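Local structure of putative endonuclease/exonuclease/phosphatase family protein (Bacteroides vulgatus ATCC 8482, 3G6S) at residues Met44-His49 with Ala75-Pro80; Asn94-Ala99 with Ala151-Arg156; Thr203-Thr208 with Asp250-Leu255. The protein probably acts as a nuclease of the DNase I-like endonuclease/exonuclease/phosphatase family, cleaving phosphodiester bonds in nucleic acid. All coordinates share one frame; numbering follows the deposited sequence.

Contact 1 of 3, residues Met44-His49 with Ala75-Pro80; sequences MQEVLH and AGEYAP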
loop_
_atom_site.group_PDB
_atom_site.type_symbol
_atom_site.label_atom_id
_atom_site.label_comp_id
_atom_site.label_asym_id
_atom_site.label_seq_id
_atom_site.Cartn_x
_atom_site.Cartn_y
_atom_site.Cartn_z
HETATM N N MSE A 44 2.329 -3.204 -1.436
HETATM C CA MSE A 44 1.468 -4.362 -1.206
HETATM C C MSE A 44 1.413 -4.754 0.261
HETATM O O MSE A 44 2.370 -4.541 0.997
HETATM C CB MSE A 44 1.974 -5.548 -2.026
HETATM C CG MSE A 44 2.059 -5.266 -3.511
HETATM SE SE MSE A 44 2.963 -6.672 -4.524
HETATM C CE MSE A 44 1.466 -7.381 -5.488
ATOM N N GLN A 45 0.292 -5.320 0.694
ATOM C CA GLN A 45 0.175 -5.745 2.083
ATOM C C GLN A 45 -0.005 -7.265 2.175
ATOM O O GLN A 45 -0.287 -7.923 1.170
ATOM C CB GLN A 45 -0.998 -5.032 2.766
ATOM C CG GLN A 45 -0.970 -3.503 2.685
ATOM C CD GLN A 45 -1.363 -2.982 1.306
ATOM O OE1 GLN A 45 -2.262 -3.527 0.668
ATOM N NE2 GLN A 45 -0.714 -1.908 0.856
ATOM N N GLU A 46 0.161 -7.810 3.382
ATOM C CA GLU A 46 0.032 -9.251 3.640
ATOM C C GLU A 46 0.930 -10.099 2.739
ATOM O O GLU A 46 0.471 -11.041 2.101
ATOM C CB GLU A 46 -1.429 -9.709 3.470
ATOM C CG GLU A 46 -2.439 -9.042 4.400
ATOM C CD GLU A 46 -3.795 -9.747 4.425
ATOM O OE1 GLU A 46 -4.800 -9.108 4.827
ATOM O OE2 GLU A 46 -3.863 -10.946 4.056
ATOM N N VAL A 47 2.211 -9.772 2.683
ATOM C CA VAL A 47 3.115 -10.525 1.830
ATOM C C VAL A 47 4.117 -11.343 2.654
ATOM O O VAL A 47 4.963 -10.788 3.359
ATOM C CB VAL A 47 3.867 -9.564 0.870
ATOM C CG1 VAL A 47 4.628 -10.348 -0.177
ATOM C CG2 VAL A 47 2.866 -8.606 0.204
ATOM N N LEU A 48 4.013 -12.668 2.584
ATOM C CA LEU A 48 4.934 -13.529 3.323
ATOM C C LEU A 48 6.236 -13.663 2.531
ATOM O O LEU A 48 6.273 -13.419 1.318
ATOM C CB LEU A 48 4.304 -14.907 3.563
ATOM C CG LEU A 48 3.093 -14.918 4.506
ATOM C CD1 LEU A 48 2.504 -16.317 4.588
ATOM C CD2 LEU A 48 3.508 -14.431 5.881
ATOM N N HIS A 49 7.299 -14.060 3.222
ATOM C CA HIS A 49 8.603 -14.195 2.590
ATOM C C HIS A 49 8.642 -15.009 1.292
ATOM O O HIS A 49 9.306 -14.621 0.327
ATOM C CB HIS A 49 9.626 -14.762 3.570
ATOM C CG HIS A 49 10.999 -14.838 2.990
ATOM N ND1 HIS A 49 11.408 -15.889 2.198
ATOM C CD2 HIS A 49 12.015 -13.946 2.989
ATOM C CE1 HIS A 49 12.619 -15.638 1.732
ATOM N NE2 HIS A 49 13.010 -14.466 2.195
ATOM N N ALA A 75 10.558 -13.030 9.030
ATOM C CA ALA A 75 9.419 -13.586 9.751
ATOM C C ALA A 75 8.228 -12.635 9.769
ATOM O O ALA A 75 8.374 -11.455 10.077
ATOM C CB ALA A 75 9.823 -13.928 11.177
ATOM N N GLY A 76 7.052 -13.161 9.441
ATOM C CA GLY A 76 5.852 -12.345 9.435
ATOM C C GLY A 76 5.502 -11.761 8.083
ATOM O O GLY A 76 6.218 -11.972 7.102
ATOM N N GLU A 77 4.398 -11.024 8.024
ATOM C CA GLU A 77 3.973 -10.424 6.766
ATOM C C GLU A 77 4.773 -9.157 6.449
ATOM O O GLU A 77 5.123 -8.380 7.334
ATOM C CB GLU A 77 2.478 -10.085 6.809
ATOM C CG GLU A 77 1.609 -11.193 7.381
ATOM C CD GLU A 77 0.117 -10.931 7.206
ATOM O OE1 GLU A 77 -0.319 -9.771 7.367
ATOM O OE2 GLU A 77 -0.627 -11.892 6.922
ATOM N N TYR A 78 5.085 -8.977 5.176
ATOM C CA TYR A 78 5.802 -7.805 4.706
ATOM C C TYR A 78 4.768 -6.780 4.266
ATOM O O TYR A 78 3.597 -7.107 4.053
ATOM C CB TYR A 78 6.632 -8.137 3.467
ATOM C CG TYR A 78 7.876 -8.959 3.685
ATOM C CD1 TYR A 78 9.117 -8.483 3.264
ATOM C CD2 TYR A 78 7.815 -10.227 4.264
ATOM C CE1 TYR A 78 10.266 -9.241 3.409
ATOM C CE2 TYR A 78 8.964 -10.995 4.417
ATOM C CZ TYR A 78 10.185 -10.489 3.986
ATOM O OH TYR A 78 11.333 -11.221 4.134
ATOM N N ALA A 79 5.216 -5.542 4.106
ATOM C CA ALA A 79 4.372 -4.451 3.601
ATOM C C ALA A 79 5.358 -3.745 2.670
ATOM O O ALA A 79 5.670 -2.576 2.842
ATOM C CB ALA A 79 3.945 -3.543 4.741
ATOM N N PRO A 80 5.839 -4.469 1.649
ATOM C CA PRO A 80 6.811 -4.011 0.655
ATOM C C PRO A 80 6.363 -3.043 -0.423
ATOM O O PRO A 80 5.173 -2.859 -0.677
ATOM C CB PRO A 80 7.298 -5.318 0.050
ATOM C CG PRO A 80 6.005 -6.092 -0.070
ATOM C CD PRO A 80 5.259 -5.765 1.235
#

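Contact 2 of 3, residues Asn94-Ala99 with Ala151-Arg156; sequences NTFWLA and ALLIIR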
loop_
_atom_site.group_PDB
_atom_site.type_symbol
_atom_site.label_atom_id
_atom_site.label_comp_id
_atom_site.label_asym_id
_atom_site.label_seq_id
_atom_site.Cartn_x
_atom_site.Cartn_y
_atom_site.Cartn_z
ATOM N N ASN A 94 13.465 2.371 4.593
ATOM C CA ASN A 94 13.485 1.682 5.864
ATOM C C ASN A 94 12.076 1.271 6.264
ATOM O O ASN A 94 11.118 1.492 5.523
ATOM C CB ASN A 94 14.099 2.591 6.928
ATOM C CG ASN A 94 14.432 1.846 8.189
ATOM O OD1 ASN A 94 15.217 0.901 8.164
ATOM N ND2 ASN A 94 13.831 2.255 9.302
ATOM N N THR A 95 11.954 0.657 7.432
ATOM C CA THR A 95 10.656 0.236 7.925
ATOM C C THR A 95 10.626 0.404 9.443
ATOM O O THR A 95 11.584 0.055 10.118
ATOM C CB THR A 95 10.355 -1.237 7.492
ATOM O OG1 THR A 95 9.194 -1.724 8.180
ATOM C CG2 THR A 95 11.534 -2.135 7.779
ATOM N N PHE A 96 9.546 0.984 9.966
ATOM C CA PHE A 96 9.408 1.189 11.403
ATOM C C PHE A 96 8.128 0.542 11.908
ATOM O O PHE A 96 7.221 0.250 11.127
ATOM C CB PHE A 96 9.415 2.684 11.746
ATOM C CG PHE A 96 8.350 3.477 11.048
ATOM C CD1 PHE A 96 7.069 3.591 11.592
ATOM C CD2 PHE A 96 8.621 4.094 9.830
ATOM C CE1 PHE A 96 6.072 4.304 10.929
ATOM C CE2 PHE A 96 7.636 4.807 9.159
ATOM C CZ PHE A 96 6.357 4.913 9.710
ATOM N N TRP A 97 8.054 0.323 13.218
ATOM C CA TRP A 97 6.889 -0.313 13.827
ATOM C C TRP A 97 5.841 0.666 14.334
ATOM O O TRP A 97 6.155 1.613 15.056
ATOM C CB TRP A 97 7.350 -1.251 14.952
ATOM C CG TRP A 97 7.808 -2.556 14.416
ATOM C CD1 TRP A 97 7.104 -3.732 14.398
ATOM C CD2 TRP A 97 9.006 -2.797 13.671
ATOM N NE1 TRP A 97 7.789 -4.685 13.674
ATOM C CE2 TRP A 97 8.961 -4.137 13.220
ATOM C CE3 TRP A 97 10.115 -2.005 13.333
ATOM C CZ2 TRP A 97 9.975 -4.704 12.449
ATOM C CZ3 TRP A 97 11.130 -2.566 12.562
ATOM C CH2 TRP A 97 11.051 -3.910 12.129
ATOM N N LEU A 98 4.594 0.436 13.933
ATOM C CA LEU A 98 3.489 1.289 14.349
ATOM C C LEU A 98 3.212 1.023 15.826
ATOM O O LEU A 98 2.357 0.209 16.186
ATOM C CB LEU A 98 2.237 1.004 13.499
ATOM C CG LEU A 98 2.381 1.164 11.970
ATOM C CD1 LEU A 98 1.012 1.025 11.296
ATOM C CD2 LEU A 98 2.978 2.530 11.641
ATOM N N ALA A 99 3.967 1.714 16.676
ATOM C CA ALA A 99 3.854 1.577 18.120
ATOM C C ALA A 99 4.463 2.790 18.811
ATOM O O ALA A 99 4.928 3.717 18.156
ATOM C CB ALA A 99 4.561 0.299 18.580
ATOM N N ALA A 151 -1.489 6.733 12.190
ATOM C CA ALA A 151 -1.668 7.795 11.214
ATOM C C ALA A 151 -0.799 9.004 11.554
ATOM O O ALA A 151 -0.072 9.517 10.705
ATOM C CB ALA A 151 -3.127 8.192 11.154
ATOM N N LEU A 152 -0.871 9.458 12.799
ATOM C CA LEU A 152 -0.079 10.600 13.230
ATOM C C LEU A 152 1.410 10.276 13.112
ATOM O O LEU A 152 2.211 11.131 12.743
ATOM C CB LEU A 152 -0.425 10.966 14.677
ATOM C CG LEU A 152 -1.840 11.527 14.854
ATOM C CD1 LEU A 152 -2.375 11.244 16.253
ATOM C CD2 LEU A 152 -1.819 13.001 14.559
ATOM N N LEU A 153 1.772 9.034 13.409
ATOM C CA LEU A 153 3.159 8.612 13.337
ATOM C C LEU A 153 3.681 8.716 11.908
ATOM O O LEU A 153 4.788 9.202 11.674
ATOM C CB LEU A 153 3.284 7.177 13.848
ATOM C CG LEU A 153 4.606 6.435 13.628
ATOM C CD1 LEU A 153 5.750 7.173 14.300
ATOM C CD2 LEU A 153 4.474 5.027 14.177
ATOM N N ILE A 154 2.879 8.270 10.950
ATOM C CA ILE A 154 3.273 8.327 9.550
ATOM C C ILE A 154 3.485 9.773 9.115
ATOM O O ILE A 154 4.483 10.089 8.465
ATOM C CB ILE A 154 2.209 7.644 8.659
ATOM C CG1 ILE A 154 2.232 6.138 8.918
ATOM C CG2 ILE A 154 2.468 7.944 7.174
ATOM C CD1 ILE A 154 1.077 5.379 8.293
ATOM N N ILE A 155 2.561 10.652 9.484
ATOM C CA ILE A 155 2.700 12.056 9.128
ATOM C C ILE A 155 4.021 12.612 9.644
ATOM O O ILE A 155 4.751 13.270 8.903
ATOM C CB ILE A 155 1.535 12.917 9.679
ATOM C CG1 ILE A 155 0.226 12.532 8.981
ATOM C CG2 ILE A 155 1.826 14.394 9.459
ATOM C CD1 ILE A 155 -0.951 13.429 9.317
ATOM N N ARG A 156 4.347 12.333 10.903
ATOM C CA ARG A 156 5.606 12.818 11.476
ATOM C C ARG A 156 6.847 12.278 10.765
ATOM O O ARG A 156 7.885 12.934 10.746
ATOM C CB ARG A 156 5.690 12.466 12.964
ATOM C CG ARG A 156 4.610 13.101 13.817
ATOM C CD ARG A 156 5.064 13.166 15.262
ATOM N NE ARG A 156 5.359 11.846 15.813
ATOM C CZ ARG A 156 4.433 10.989 16.240
ATOM N NH1 ARG A 156 3.147 11.317 16.180
ATOM N NH2 ARG A 156 4.795 9.809 16.729
#

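Contact 3 of 3, residues Thr203-Thr208 with Asp250-Leu255; sequences TGVDYT and DHNPQL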
loop_
_atom_site.group_PDB
_atom_site.type_symbol
_atom_site.label_atom_id
_atom_site.label_comp_id
_atom_site.label_asym_id
_atom_site.label_seq_id
_atom_site.Cartn_x
_atom_site.Cartn_y
_atom_site.Cartn_z
ATOM N N THR A 203 -12.634 5.141 -12.513
ATOM C CA THR A 203 -13.236 4.018 -13.224
ATOM C C THR A 203 -13.137 2.733 -12.404
ATOM O O THR A 203 -12.275 2.604 -11.535
ATOM C CB THR A 203 -12.566 3.811 -14.607
ATOM O OG1 THR A 203 -11.171 3.520 -14.439
ATOM C CG2 THR A 203 -12.714 5.079 -15.455
ATOM N N GLY A 204 -14.033 1.792 -12.674
ATOM C CA GLY A 204 -14.029 0.544 -11.943
ATOM C C GLY A 204 -15.083 0.536 -10.856
ATOM O O GLY A 204 -16.048 1.305 -10.901
ATOM N N VAL A 205 -14.888 -0.338 -9.874
ATOM C CA VAL A 205 -15.810 -0.493 -8.754
ATOM C C VAL A 205 -15.422 0.453 -7.612
ATOM O O VAL A 205 -14.335 1.033 -7.632
ATOM C CB VAL A 205 -15.796 -1.961 -8.267
ATOM C CG1 VAL A 205 -16.359 -2.867 -9.356
ATOM C CG2 VAL A 205 -14.362 -2.403 -7.942
ATOM N N ASP A 206 -16.303 0.613 -6.626
ATOM C CA ASP A 206 -16.031 1.511 -5.500
ATOM C C ASP A 206 -15.727 0.804 -4.179
ATOM O O ASP A 206 -15.729 1.428 -3.118
ATOM C CB ASP A 206 -17.196 2.499 -5.300
ATOM C CG ASP A 206 -18.540 1.807 -5.169
ATOM O OD1 ASP A 206 -18.627 0.788 -4.447
ATOM O OD2 ASP A 206 -19.522 2.291 -5.777
ATOM N N TYR A 207 -15.469 -0.497 -4.245
ATOM C CA TYR A 207 -15.137 -1.273 -3.053
ATOM C C TYR A 207 -13.818 -1.994 -3.310
ATOM O O TYR A 207 -13.468 -2.260 -4.459
ATOM C CB TYR A 207 -16.243 -2.285 -2.738
ATOM C CG TYR A 207 -16.569 -3.226 -3.875
ATOM C CD1 TYR A 207 -17.417 -2.831 -4.911
ATOM C CD2 TYR A 207 -16.032 -4.515 -3.915
ATOM C CE1 TYR A 207 -17.724 -3.700 -5.956
ATOM C CE2 TYR A 207 -16.334 -5.387 -4.955
ATOM C CZ TYR A 207 -17.181 -4.970 -5.970
ATOM O OH TYR A 207 -17.486 -5.821 -7.001
ATOM N N THR A 208 -13.107 -2.321 -2.237
ATOM C CA THR A 208 -11.807 -2.967 -2.344
ATOM C C THR A 208 -11.701 -4.332 -1.645
ATOM O O THR A 208 -10.664 -5.001 -1.705
ATOM C CB THR A 208 -10.701 -2.006 -1.801
ATOM O OG1 THR A 208 -9.405 -2.605 -1.940
ATOM C CG2 THR A 208 -10.935 -1.701 -0.342
ATOM N N ASP A 250 -8.416 -11.539 -2.333
ATOM C CA ASP A 250 -9.708 -11.265 -1.721
ATOM C C ASP A 250 -9.933 -9.752 -1.757
ATOM O O ASP A 250 -11.027 -9.266 -1.477
ATOM C CB ASP A 250 -9.780 -11.784 -0.278
ATOM C CG ASP A 250 -8.574 -11.405 0.543
ATOM O OD1 ASP A 250 -7.900 -10.411 0.194
ATOM O OD2 ASP A 250 -8.302 -12.098 1.550
ATOM N N HIS A 251 -8.881 -9.015 -2.108
ATOM C CA HIS A 251 -8.948 -7.564 -2.223
ATOM C C HIS A 251 -8.850 -7.123 -3.682
ATOM O O HIS A 251 -8.420 -7.884 -4.553
ATOM C CB HIS A 251 -7.800 -6.894 -1.470
ATOM C CG HIS A 251 -8.005 -6.789 0.006
ATOM N ND1 HIS A 251 -7.828 -7.854 0.862
ATOM C CD2 HIS A 251 -8.318 -5.727 0.784
ATOM C CE1 HIS A 251 -8.018 -7.451 2.107
ATOM N NE2 HIS A 251 -8.316 -6.165 2.087
ATOM N N ASN A 252 -9.260 -5.883 -3.936
ATOM C CA ASN A 252 -9.167 -5.293 -5.260
ATOM C C ASN A 252 -8.083 -4.215 -5.192
ATOM O O ASN A 252 -8.061 -3.401 -4.280
ATOM C CB ASN A 252 -10.490 -4.648 -5.682
ATOM C CG ASN A 252 -11.442 -5.634 -6.356
ATOM O OD1 ASN A 252 -11.031 -6.712 -6.810
ATOM N ND2 ASN A 252 -12.715 -5.258 -6.443
ATOM N N PRO A 253 -7.152 -4.204 -6.148
ATOM C CA PRO A 253 -6.088 -3.194 -6.147
ATOM C C PRO A 253 -6.649 -1.826 -6.529
ATOM O O PRO A 253 -7.677 -1.737 -7.210
ATOM C CB PRO A 253 -5.124 -3.718 -7.202
ATOM C CG PRO A 253 -6.080 -4.318 -8.208
ATOM C CD PRO A 253 -7.051 -5.074 -7.330
ATOM N N GLN A 254 -5.984 -0.764 -6.086
ATOM C CA GLN A 254 -6.418 0.587 -6.425
ATOM C C GLN A 254 -5.305 1.295 -7.191
ATOM O O GLN A 254 -4.256 1.600 -6.618
ATOM C CB GLN A 254 -6.742 1.397 -5.169
ATOM C CG GLN A 254 -7.569 2.642 -5.479
ATOM C CD GLN A 254 -7.484 3.732 -4.413
ATOM O OE1 GLN A 254 -7.479 3.460 -3.210
ATOM N NE2 GLN A 254 -7.434 4.979 -4.860
ATOM N N LEU A 255 -5.518 1.553 -8.479
ATOM C CA LEU A 255 -4.496 2.239 -9.269
ATOM C C LEU A 255 -4.705 3.748 -9.247
ATOM O O LEU A 255 -5.814 4.228 -9.025
ATOM C CB LEU A 255 -4.496 1.750 -10.722
ATOM C CG LEU A 255 -4.526 0.235 -10.960
ATOM C CD1 LEU A 255 -4.110 -0.060 -12.403
ATOM C CD2 LEU A 255 -3.586 -0.470 -10.000
#

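Contact 1 of 3, residues Met44-His49 with Ala75-Pro80
Gln45 and Glu46 match the Gln-Glu motif of the endonuclease/exonuclease/phosphatase family, whose glutamate binds metal in many relatives; here the residues flanking that pair join the chain to Tyr78 and Pro80 just before strand 81-84. On the strand side, Met44 N donates to Pro80 O at 3.0 Å, with an N-H...O angle of 161°. Past the pair, Val47 and Tyr78 form a single antiparallel hydrogen-bonded bridge. Its bonds are unequal: Tyr78 N reaches Val47 O at 2.6 Å, whereas Val47 N to Tyr78 O is weak at 3.3 Å. Between these points Glu46 takes a left-handed backbone conformation and its side chain sets off away from 75-80, yet Glu46 CG still comes 3.7 Å from Glu77 OE1. The two carboxylates run alongside each other, Glu46 OE2 4.4 Å from Glu77 OE2, and each has an outside partner: Asn10 for Glu46, Arg69 for Glu77. The apolar seam lies on the other flank, where Val47 CG2 packs on the Pro80 ring, 3.9 Å from Pro80 CD; Phe52 of helix 49-58 touches Val47 and Pro80 and stacks on the Tyr78 ring. Leu48 sits at the N-cap position of that helix. Next to it the His49 ring is swung anti to its backbone N (chi1 -176°) and presents an edge to the phenol: Tyr78 OH lies in the imidazole plane, 3.0 Å from His49 CD2.

Contact 2 of 3, residues Asn94-Ala99 with Ala151-Arg156
Phe96 opens the contact between strand 88-97, at the border of the six-stranded sheet, and Leu153 of helix 144-161, one of the helices layered on the DNase I-like alpha/beta sandwich. Strand and helix segments run roughly antiparallel, at 147°, with axes 10.9 Å apart, so the contact is made by helix side chains reaching the strand's side chains and backbone, and no hydrogen bond crosses it. The Phe96 side chain leaves the backbone toward the helix, its CG set between backbone N and carbonyl carbon (chi1 57°). Phe96 and Leu153 overlap head to tail, with Phe96 CE1 3.7 Å from Leu153 CD2. Ile154 comes to the ring's edge near its plane, CG1 being 4.4 Å from Phe96 CZ, and its other contacts include Val135 and Thr137 of strand 131-138. The Trp97 side chain leaves the backbone away from the helix, NE1 bonding to Arg69 O, while Trp97 O lies 3.9 Å from Leu153 CD2. That carbonyl also accepts a weak bond from Ala99 N, closing an inverse gamma turn centred on Leu98 as the strand ends. Leu98 also packs on Thr137 and meets Leu153 at a slant, methyl against methyl, with Leu98 CD2 3.9 Å from Leu153 CD2.

Contact 3 of 3, residues Thr203-Thr208 with Asp250-Leu255
Thr208 and Asn252 carry the contact through their backbones first: Asn252 N donates to Thr208 O at 2.8 Å. The same oxygen is approached by His251 CA at 3.1 Å in a CA-H...O contact. Thr208 OG1 lies opposite the backbone N across the CA-CB bond (chi1 -178°), which places it 2.8 Å from Asn252 O; the hydroxyl has a further partner in Asp224 OD1. Asn252 CB is directed toward 203-208, and ND2 touches Val205 CG2 at 3.6 Å, the two side chains crossing at about a right angle, and passes Tyr207 CE2 at 3.9 Å. Glu242 then fixes both flat groups, one carboxylate oxygen bonded to Asn252 ND2 and the other to Tyr207 OH, so the amide and the phenol share one second-shell residue.

Further along, the His251 ring is oriented by Asp250: His251 ND1 donates to Asp250 OD1 at 2.6 Å with an N-H...O angle of 156°, meeting the carboxylate from 44° above its plane. Phe209 meets the imidazole from outside the segments. Replacing His251 by an alanine is likely to leave Asp250 OD1 without its ring N-H partner and to open a gap beside Phe209 and Thr208 O. Ser249 OG bonds to His251 N, and Ser249, Asp250 and His251 together match the Ser-Asp-His motif of the endonuclease/exonuclease/phosphatase family, which in DNase I-like relatives brings a histidine to the catalytic centre.

Overall arrangement
Followed from the N terminus, the three contacts come in series, each closing its own loop before the next opens; none nests or crosses. Contact 1 closes a 25-residue excursion through helix 49-58 and strand 62-65, returning the chain to the seven-stranded sheet beside strand 41-45. Contact 2 spans 51 residues, including strands 117-125 and 131-138, and packs helix 144-161 over the border strand 88-97. Contact 3 closes 41 residues containing strands 224-228 and 233-239, joining the loop that follows strand 201-204 to the loop that leads into strand 254-260. Contacts 1 and 3 thus reach the same sheet, their centres about 20 Å apart, whereas the centres of contacts 2 and 3 lie about 25 Å apart, on opposite sides of the chain's centre.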